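Local coordinates for protein glutathione S-transferase (Ceriporiopsis subvermispora, PDB 6J3E) that probably catalyses the conjugation of glutathione to other compounds, as a serine-type glutathione S-transferase, at residues V4-I10 with L71-P77; T30-I36 with A90-D94. All coordinates share one frame; numbering follows the deposited sequence.

Interaction 1: residues V4-I10 with L71-P77; sequences VIQFYDI and LPVIHDP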
ATOM      1  N   VAL A   4     -34.393 -10.724   2.828  1.00 76.70           N
ATOM      2  CA  VAL A   4     -32.992 -10.792   3.234  1.00 72.37           C
ATOM      3  C   VAL A   4     -32.152  -9.813   2.425  1.00 71.20           C
ATOM      4  O   VAL A   4     -32.655  -9.159   1.502  1.00 70.60           O
ATOM      5  CB  VAL A   4     -32.448 -12.213   3.073  1.00 65.47           C
ATOM      6  CG1 VAL A   4     -33.321 -13.191   3.828  1.00 69.05           C
ATOM      7  CG2 VAL A   4     -32.388 -12.550   1.612  1.00 64.84           C
ATOM      8  N   ILE A   5     -30.863  -9.709   2.775  1.00 71.14           N
ATOM      9  CA  ILE A   5     -29.929  -8.883   2.009  1.00 68.94           C
ATOM     10  C   ILE A   5     -29.993  -9.245   0.535  1.00 66.50           C
ATOM     11  O   ILE A   5     -29.931 -10.420   0.158  1.00 65.33           O
ATOM     12  CB  ILE A   5     -28.497  -9.062   2.524  1.00 67.29           C
ATOM     13  CG1 ILE A   5     -28.363  -8.505   3.925  1.00 72.80           C
ATOM     14  CG2 ILE A   5     -27.500  -8.321   1.617  1.00 61.88           C
ATOM     15  CD1 ILE A   5     -28.066  -7.035   3.915  1.00 71.96           C
ATOM     16  N   GLN A   6     -30.083  -8.231  -0.308  1.00 62.31           N
ATOM     17  CA  GLN A   6     -29.979  -8.422  -1.739  1.00 67.01           C
ATOM     18  C   GLN A   6     -28.547  -8.122  -2.169  1.00 66.53           C
ATOM     19  O   GLN A   6     -27.978  -7.091  -1.786  1.00 62.89           O
ATOM     20  CB  GLN A   6     -30.990  -7.538  -2.457  1.00 67.44           C
ATOM     21  CG  GLN A   6     -32.401  -7.802  -1.985  1.00 65.80           C
ATOM     22  CD  GLN A   6     -33.426  -7.324  -2.975  1.00 78.34           C
ATOM     23  OE1 GLN A   6     -34.146  -8.126  -3.578  1.00 86.42           O
ATOM     24  NE2 GLN A   6     -33.491  -6.005  -3.169  1.00 74.67           N
ATOM     25  N   PHE A   7     -27.959  -9.039  -2.932  1.00 63.54           N
ATOM     26  CA  PHE A   7     -26.541  -9.004  -3.282  1.00 61.85           C
ATOM     27  C   PHE A   7     -26.429  -9.091  -4.791  1.00 58.60           C
ATOM     28  O   PHE A   7     -26.759 -10.124  -5.375  1.00 61.63           O
ATOM     29  CB  PHE A   7     -25.786 -10.154  -2.620  1.00 57.70           C
ATOM     30  CG  PHE A   7     -24.390 -10.365  -3.145  1.00 60.60           C
ATOM     31  CD1 PHE A   7     -23.489  -9.318  -3.217  1.00 61.37           C
ATOM     32  CD2 PHE A   7     -23.960 -11.634  -3.516  1.00 60.69           C
ATOM     33  CE1 PHE A   7     -22.193  -9.530  -3.678  1.00 60.71           C
ATOM     34  CE2 PHE A   7     -22.675 -11.849  -3.975  1.00 58.34           C
ATOM     35  CZ  PHE A   7     -21.788 -10.797  -4.053  1.00 58.47           C
ATOM     36  N   TYR A   8     -25.950  -8.024  -5.418  1.00 57.62           N
ATOM     37  CA  TYR A   8     -25.908  -7.940  -6.871  1.00 58.09           C
ATOM     38  C   TYR A   8     -24.536  -8.363  -7.375  1.00 56.35           C
ATOM     39  O   TYR A   8     -23.506  -7.895  -6.877  1.00 56.53           O
ATOM     40  CB  TYR A   8     -26.269  -6.529  -7.334  1.00 56.33           C
ATOM     41  CG  TYR A   8     -27.677  -6.143  -6.898  1.00 63.85           C
ATOM     42  CD1 TYR A   8     -27.941  -5.725  -5.591  1.00 64.18           C
ATOM     43  CD2 TYR A   8     -28.749  -6.215  -7.784  1.00 61.95           C
ATOM     44  CE1 TYR A   8     -29.236  -5.387  -5.182  1.00 65.03           C
ATOM     45  CE2 TYR A   8     -30.040  -5.871  -7.383  1.00 62.16           C
ATOM     46  CZ  TYR A   8     -30.277  -5.461  -6.085  1.00 64.04           C
ATOM     47  OH  TYR A   8     -31.552  -5.127  -5.699  1.00 64.16           O
ATOM     48  N   ASP A   9     -24.540  -9.240  -8.372  1.00 59.66           N
ATOM     49  CA  ASP A   9     -23.357  -9.944  -8.837  1.00 58.02           C
ATOM     50  C   ASP A   9     -23.482 -10.105 -10.345  1.00 57.74           C
ATOM     51  O   ASP A   9     -24.571  -9.987 -10.907  1.00 62.06           O
ATOM     52  CB  ASP A   9     -23.235 -11.301  -8.113  1.00 62.19           C
ATOM     53  CG  ASP A   9     -21.839 -11.917  -8.187  1.00 58.43           C
ATOM     54  OD1 ASP A   9     -20.949 -11.399  -8.899  1.00 57.29           O
ATOM     55  OD2 ASP A   9     -21.656 -12.967  -7.543  1.00 58.60           O
ATOM     56  N   ILE A  10     -22.346 -10.348 -10.992  1.00 59.17           N
ATOM     57  CA  ILE A  10     -22.241 -10.475 -12.443  1.00 53.18           C
ATOM     58  C   ILE A  10     -22.130 -11.960 -12.777  1.00 58.97           C
ATOM     59  O   ILE A  10     -21.156 -12.604 -12.353  1.00 57.43           O
ATOM     60  CB  ILE A  10     -21.015  -9.722 -12.981  1.00 54.22           C
ATOM     61  CG1 ILE A  10     -21.097  -8.231 -12.670  1.00 57.90           C
ATOM     62  CG2 ILE A  10     -20.835  -9.960 -14.468  1.00 53.15           C
ATOM     63  CD1 ILE A  10     -19.779  -7.481 -12.924  1.00 50.15           C
ATOM     64  N   LEU A  71     -20.205  -3.317  -9.585  1.00 51.63           N
ATOM     65  CA  LEU A  71     -20.598  -4.271  -8.559  1.00 49.44           C
ATOM     66  C   LEU A  71     -19.325  -4.730  -7.857  1.00 54.34           C
ATOM     67  O   LEU A  71     -18.233  -4.573  -8.409  1.00 54.40           O
ATOM     68  CB  LEU A  71     -21.359  -5.438  -9.183  1.00 53.75           C
ATOM     69  CG  LEU A  71     -22.598  -4.941  -9.930  1.00 56.51           C
ATOM     70  CD1 LEU A  71     -23.447  -6.118 -10.398  1.00 55.07           C
ATOM     71  CD2 LEU A  71     -23.377  -3.990  -9.007  1.00 47.92           C
ATOM     72  N   PRO A  72     -19.439  -5.286  -6.640  1.00 56.68           N
ATOM     73  CA  PRO A  72     -20.638  -5.630  -5.863  1.00 55.57           C
ATOM     74  C   PRO A  72     -21.437  -4.438  -5.342  1.00 52.70           C
ATOM     75  O   PRO A  72     -20.870  -3.376  -5.077  1.00 53.10           O
ATOM     76  CB  PRO A  72     -20.059  -6.415  -4.683  1.00 53.98           C
ATOM     77  CG  PRO A  72     -18.694  -5.834  -4.500  1.00 52.36           C
ATOM     78  CD  PRO A  72     -18.204  -5.599  -5.896  1.00 50.99           C
ATOM     79  N   VAL A  73     -22.744  -4.627  -5.198  1.00 50.71           N
ATOM     80  CA  VAL A  73     -23.594  -3.733  -4.422  1.00 53.18           C
ATOM     81  C   VAL A  73     -24.526  -4.590  -3.574  1.00 51.79           C
ATOM     82  O   VAL A  73     -24.955  -5.666  -4.003  1.00 58.40           O
ATOM     83  CB  VAL A  73     -24.388  -2.779  -5.334  1.00 50.86           C
ATOM     84  CG1 VAL A  73     -25.376  -1.976  -4.530  1.00 51.32           C
ATOM     85  CG2 VAL A  73     -23.447  -1.837  -6.050  1.00 50.44           C
ATOM     86  N   ILE A  74     -24.828  -4.137  -2.366  1.00 50.55           N
ATOM     87  CA  ILE A  74     -25.850  -4.803  -1.567  1.00 59.62           C
ATOM     88  C   ILE A  74     -26.938  -3.801  -1.205  1.00 59.67           C
ATOM     89  O   ILE A  74     -26.672  -2.611  -1.009  1.00 57.45           O
ATOM     90  CB  ILE A  74     -25.297  -5.468  -0.286  1.00 57.43           C
ATOM     91  CG1 ILE A  74     -24.651  -4.436   0.638  1.00 52.25           C
ATOM     92  CG2 ILE A  74     -24.355  -6.602  -0.642  1.00 55.18           C
ATOM     93  CD1 ILE A  74     -24.426  -4.959   2.038  1.00 51.26           C
ATOM     94  N   HIS A  75     -28.179  -4.293  -1.134  1.00 61.09           N
ATOM     95  CA  HIS A  75     -29.281  -3.550  -0.537  1.00 63.12           C
ATOM     96  C   HIS A  75     -29.821  -4.329   0.649  1.00 63.47           C
ATOM     97  O   HIS A  75     -30.159  -5.515   0.525  1.00 65.29           O
ATOM     98  CB  HIS A  75     -30.424  -3.263  -1.510  1.00 61.40           C
ATOM     99  CG  HIS A  75     -31.600  -2.630  -0.838  1.00 66.21           C
ATOM    100  ND1 HIS A  75     -31.574  -1.330  -0.379  1.00 64.91           N
ATOM    101  CD2 HIS A  75     -32.808  -3.131  -0.481  1.00 62.95           C
ATOM    102  CE1 HIS A  75     -32.723  -1.050   0.210  1.00 63.73           C
ATOM    103  NE2 HIS A  75     -33.491  -2.124   0.154  1.00 64.90           N
ATOM    104  N   ASP A  76     -29.894  -3.651   1.796  1.00 65.27           N
ATOM    105  CA  ASP A  76     -30.280  -4.238   3.074  1.00 65.60           C
ATOM    106  C   ASP A  76     -31.670  -3.735   3.421  1.00 66.97           C
ATOM    107  O   ASP A  76     -31.810  -2.630   3.969  1.00 66.05           O
ATOM    108  CB  ASP A  76     -29.277  -3.859   4.169  1.00 60.65           C
ATOM    109  CG  ASP A  76     -29.518  -4.611   5.469  1.00 66.86           C
ATOM    110  OD1 ASP A  76     -30.415  -5.486   5.479  1.00 65.60           O
ATOM    111  OD2 ASP A  76     -28.801  -4.354   6.468  1.00 64.11           O
ATOM    112  N   PRO A  77     -32.730  -4.483   3.098  1.00 66.91           N
ATOM    113  CA  PRO A  77     -34.081  -3.994   3.407  1.00 68.43           C
ATOM    114  C   PRO A  77     -34.295  -3.792   4.898  1.00 70.22           C
ATOM    115  O   PRO A  77     -35.058  -2.899   5.295  1.00 69.15           O
ATOM    116  CB  PRO A  77     -34.988  -5.085   2.820  1.00 70.73           C
ATOM    117  CG  PRO A  77     -34.149  -6.310   2.835  1.00 71.91           C
ATOM    118  CD  PRO A  77     -32.746  -5.859   2.572  1.00 70.40           C
TER
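Tyr-8 meets both Val-73 and Leu-71 across this contact, and Tyr-8, Ile-5 and Leu-71 have the most surface buried by it. Tyr-8 hands its backbone N to Val-73 O in a nearly straight bond of 2.9 Å, and the same carbonyl oxygen lies in the plane of the Tyr-8 ring at its edge, 3.4 Å from CD1. With CG beside the backbone N (chi1 -61°), the ring runs back along its own strand toward His-75. Strands 5-9 and 73-76 are the central antiparallel pair of the thioredoxin-like N-terminal domain, and Pro-72 enters the second strand through the cis peptide bond that marks this fold. Just before it, Leu-71, a glutathione-binding residue, sets CD1 3.9 Å from Ile-10 CG1, and both of its methyls lie 4.2 Å from Tyr-8 CB. At the other end, Ile-5 reaches across with CD1 to the carboxylate of Asp-76, whose OD2 is hydrogen-bonded to the hydroxyls of Tyr-92 and Tyr-97, while Ile-5 CG2 lies 4.1 Å from Ile-74 CB. Cutting Ile-5 back to an alanine is likely to open a gap beside Ile-74 and to take away the methyl that packs against the Asp-76 carboxylate. Between these ends, Gln-6 N gives a 2.8 Å bond to His-75 O, and His-75 N returns one to Gln-6 O. Phe-7 turns to the face that helix 22-34 covers, where it meets Thr-27 and Arg-28; its CD1 touches Ile-74 CG2 at 3.8 Å and its ring edge meets Pro-72 CB.

Interaction 2: residues T30-I36 with A90-D94; sequences TLNFKGI and ARYLD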
ATOM      1  N   THR A  30     -17.210 -12.162   2.294  1.00 59.13           N
ATOM      2  CA  THR A  30     -17.503 -11.449   3.537  1.00 61.38           C
ATOM      3  C   THR A  30     -18.880 -11.831   4.091  1.00 63.21           C
ATOM      4  O   THR A  30     -19.019 -12.077   5.301  1.00 62.53           O
ATOM      5  CB  THR A  30     -17.381  -9.935   3.314  1.00 58.17           C
ATOM      6  OG1 THR A  30     -16.096  -9.642   2.744  1.00 56.17           O
ATOM      7  CG2 THR A  30     -17.486  -9.182   4.635  1.00 49.26           C
ATOM      8  N   LEU A  31     -19.901 -11.924   3.226  1.00 59.68           N
ATOM      9  CA  LEU A  31     -21.229 -12.323   3.699  1.00 61.47           C
ATOM     10  C   LEU A  31     -21.255 -13.780   4.165  1.00 61.57           C
ATOM     11  O   LEU A  31     -21.973 -14.109   5.114  1.00 59.89           O
ATOM     12  CB  LEU A  31     -22.267 -12.087   2.601  1.00 61.85           C
ATOM     13  CG  LEU A  31     -22.585 -10.635   2.232  1.00 58.11           C
ATOM     14  CD1 LEU A  31     -23.250 -10.598   0.878  1.00 59.77           C
ATOM     15  CD2 LEU A  31     -23.487  -9.982   3.261  1.00 56.99           C
ATOM     16  N   ASN A  32     -20.469 -14.657   3.527  1.00 65.35           N
ATOM     17  CA  ASN A  32     -20.382 -16.053   3.961  1.00 58.58           C
ATOM     18  C   ASN A  32     -19.651 -16.174   5.297  1.00 63.29           C
ATOM     19  O   ASN A  32     -20.069 -16.937   6.173  1.00 68.02           O
ATOM     20  CB  ASN A  32     -19.686 -16.895   2.887  1.00 56.12           C
ATOM     21  CG  ASN A  32     -20.536 -17.072   1.629  1.00 61.36           C
ATOM     22  OD1 ASN A  32     -21.707 -16.671   1.590  1.00 62.52           O
ATOM     23  ND2 ASN A  32     -19.959 -17.690   0.602  1.00 58.32           N
ATOM     24  N   PHE A  33     -18.557 -15.431   5.475  1.00 62.35           N
ATOM     25  CA  PHE A  33     -17.781 -15.537   6.705  1.00 59.84           C
ATOM     26  C   PHE A  33     -18.491 -14.872   7.870  1.00 60.84           C
ATOM     27  O   PHE A  33     -18.390 -15.339   9.011  1.00 59.95           O
ATOM     28  CB  PHE A  33     -16.399 -14.918   6.508  1.00 64.52           C
ATOM     29  CG  PHE A  33     -15.607 -14.764   7.783  1.00 58.44           C
ATOM     30  CD1 PHE A  33     -14.856 -15.824   8.284  1.00 59.47           C
ATOM     31  CD2 PHE A  33     -15.605 -13.560   8.465  1.00 58.04           C
ATOM     32  CE1 PHE A  33     -14.118 -15.691   9.445  1.00 57.96           C
ATOM     33  CE2 PHE A  33     -14.883 -13.409   9.626  1.00 61.28           C
ATOM     34  CZ  PHE A  33     -14.129 -14.482  10.121  1.00 61.83           C
ATOM     35  N   LYS A  34     -19.187 -13.761   7.616  1.00 64.48           N
ATOM     36  CA  LYS A  34     -19.980 -13.143   8.675  1.00 63.40           C
ATOM     37  C   LYS A  34     -21.246 -13.931   8.975  1.00 64.47           C
ATOM     38  O   LYS A  34     -21.813 -13.774  10.064  1.00 69.31           O
ATOM     39  CB  LYS A  34     -20.347 -11.705   8.311  1.00 63.43           C
ATOM     40  CG  LYS A  34     -19.226 -10.702   8.539  1.00 60.68           C
ATOM     41  CD  LYS A  34     -19.698  -9.299   8.205  1.00 58.69           C
ATOM     42  CE  LYS A  34     -18.717  -8.257   8.720  1.00 60.51           C
ATOM     43  NZ  LYS A  34     -18.694  -8.173  10.219  1.00 58.41           N
ATOM     44  N   GLY A  35     -21.684 -14.775   8.047  1.00 57.85           N
ATOM     45  CA  GLY A  35     -22.849 -15.599   8.263  1.00 59.15           C
ATOM     46  C   GLY A  35     -24.167 -14.907   8.027  1.00 69.77           C
ATOM     47  O   GLY A  35     -25.181 -15.341   8.583  1.00 72.15           O
ATOM     48  N   ILE A  36     -24.194 -13.848   7.217  1.00 68.30           N
ATOM     49  CA  ILE A  36     -25.413 -13.082   6.955  1.00 60.19           C
ATOM     50  C   ILE A  36     -26.137 -13.691   5.759  1.00 64.86           C
ATOM     51  O   ILE A  36     -25.519 -13.948   4.716  1.00 67.03           O
ATOM     52  CB  ILE A  36     -25.096 -11.595   6.730  1.00 58.88           C
ATOM     53  CG1 ILE A  36     -24.249 -11.069   7.890  1.00 60.82           C
ATOM     54  CG2 ILE A  36     -26.380 -10.784   6.616  1.00 60.84           C
ATOM     55  CD1 ILE A  36     -23.695  -9.677   7.688  1.00 63.92           C
ATOM     56  N   ALA A  90     -17.897  -4.105   3.495  1.00 50.29           N
ATOM     57  CA  ALA A  90     -17.340  -4.783   4.650  1.00 50.68           C
ATOM     58  C   ALA A  90     -17.522  -3.934   5.893  1.00 53.14           C
ATOM     59  O   ALA A  90     -17.931  -4.439   6.947  1.00 52.29           O
ATOM     60  CB  ALA A  90     -15.859  -5.108   4.414  1.00 44.17           C
ATOM     61  N   ARG A  91     -17.247  -2.628   5.780  1.00 51.85           N
ATOM     62  CA  ARG A  91     -17.382  -1.758   6.946  1.00 54.26           C
ATOM     63  C   ARG A  91     -18.830  -1.646   7.365  1.00 57.71           C
ATOM     64  O   ARG A  91     -19.134  -1.660   8.564  1.00 57.87           O
ATOM     65  CB  ARG A  91     -16.810  -0.370   6.669  1.00 48.76           C
ATOM     66  CG  ARG A  91     -15.313  -0.392   6.398  1.00 53.23           C
ATOM     67  CD  ARG A  91     -14.757   0.991   6.130  1.00 54.42           C
ATOM     68  NE  ARG A  91     -13.311   1.012   6.220  1.00 53.27           N
ATOM     69  CZ  ARG A  91     -12.514   0.608   5.253  1.00 57.47           C
ATOM     70  NH1 ARG A  91     -11.194   0.677   5.428  1.00 60.68           N
ATOM     71  NH2 ARG A  91     -13.011   0.125   4.092  1.00 54.64           N
ATOM     72  N   TYR A  92     -19.731  -1.514   6.388  1.00 56.85           N
ATOM     73  CA  TYR A  92     -21.146  -1.467   6.709  1.00 54.44           C
ATOM     74  C   TYR A  92     -21.579  -2.741   7.411  1.00 55.10           C
ATOM     75  O   TYR A  92     -22.322  -2.695   8.395  1.00 60.20           O
ATOM     76  CB  TYR A  92     -21.962  -1.255   5.446  1.00 53.52           C
ATOM     77  CG  TYR A  92     -23.418  -1.511   5.689  1.00 58.06           C
ATOM     78  CD1 TYR A  92     -24.251  -0.490   6.150  1.00 55.33           C
ATOM     79  CD2 TYR A  92     -23.966  -2.780   5.477  1.00 56.85           C
ATOM     80  CE1 TYR A  92     -25.589  -0.717   6.380  1.00 56.86           C
ATOM     81  CE2 TYR A  92     -25.301  -3.020   5.709  1.00 60.63           C
ATOM     82  CZ  TYR A  92     -26.107  -1.982   6.158  1.00 60.68           C
ATOM     83  OH  TYR A  92     -27.427  -2.232   6.392  1.00 59.75           O
ATOM     84  N   LEU A  93     -21.148  -3.892   6.906  1.00 53.91           N
ATOM     85  CA  LEU A  93     -21.523  -5.146   7.550  1.00 58.70           C
ATOM     86  C   LEU A  93     -20.970  -5.236   8.975  1.00 61.51           C
ATOM     87  O   LEU A  93     -21.664  -5.723   9.881  1.00 59.64           O
ATOM     88  CB  LEU A  93     -21.052  -6.319   6.698  1.00 58.85           C
ATOM     89  CG  LEU A  93     -21.743  -6.353   5.338  1.00 55.91           C
ATOM     90  CD1 LEU A  93     -21.268  -7.540   4.524  1.00 46.40           C
ATOM     91  CD2 LEU A  93     -23.252  -6.359   5.536  1.00 55.29           C
ATOM     92  N   ASP A  94     -19.722  -4.780   9.192  1.00 56.18           N
ATOM     93  CA  ASP A  94     -19.163  -4.699  10.547  1.00 58.40           C
ATOM     94  C   ASP A  94     -20.075  -3.882  11.455  1.00 58.52           C
ATOM     95  O   ASP A  94     -20.387  -4.286  12.577  1.00 59.26           O
ATOM     96  CB  ASP A  94     -17.768  -4.050  10.533  1.00 52.15           C
ATOM     97  CG  ASP A  94     -16.616  -5.048  10.386  1.00 58.27           C
ATOM     98  OD1 ASP A  94     -16.857  -6.266  10.216  1.00 57.53           O
ATOM     99  OD2 ASP A  94     -15.439  -4.585  10.420  1.00 60.33           O
TER
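Lys-34 and Asp-94 join helices 22-34 and 86-96, which cover one face of the sheet in the thioredoxin-like domain; the segments 30-34 and 90-94 run 22° apart. The salt bridge is short, Lys-34 NZ to Asp-94 OD1 at 2.6 Å, and uses the anti lone pair of that oxygen. Lys-34 gets there by lying extended over Leu-93, its CD 3.6 Å from Leu-93 CB, and then bending at its last torsion (chi4 -69°) to bring NZ onto the carboxylate. Both charged groups have further partners: NZ also hydrogen-bonds to Pro-101 O, while Asp-94 takes the backbone N of Val-103 on OD1 and that of Ile-104 on OD2. Lysine and aspartate together therefore tie down the segment that follows helix 86-96. In Thr-30, OG1 is hydrogen-bonded to Lys-26 O of its own helix, and CG2, anti to the backbone N, faces Leu-93 CD1 at 4.1 Å. Helix 22-34 ends in a Schellman motif: Ile-36 N bonds back to Leu-31 O, Gly-35 N makes a weak bond to Asn-32 O, and Gly-35 supplies the positive phi. That turn brings Ile-36 to Leu-93, the residue with the most surface covered in this contact. The two methyls of Leu-93 part, CD2 lying 4.0 Å from Ile-36 CD1 and CD1 meeting Leu-31 CD2 at 3.5 Å.

In the fold
Both contacts are largely buried and belong to the N-terminal domain, but they hold different layers. Interaction 1 joins two central strands through backbone hydrogen bonds, with apolar packing on the Phe-7/Ile-74 face and mixed polar and aromatic chains on the other. Interaction 2 joins two helices on the Phe-7/Ile-74 face by side chains, with no backbone hydrogen bond across, buries less than half as much surface, and adds a salt bridge. The layers meet directly: Ile-74 CD1 packs on Leu-93 CD2, Ile-5 CG1 on Ile-36 CG2, and Asp-76 pairs with Tyr-92. Leu-71 belongs to the glutathione site, so interaction 1 reaches that site directly, whereas interaction 2 sits further along the helices that carry Asn-23 and Ser-86.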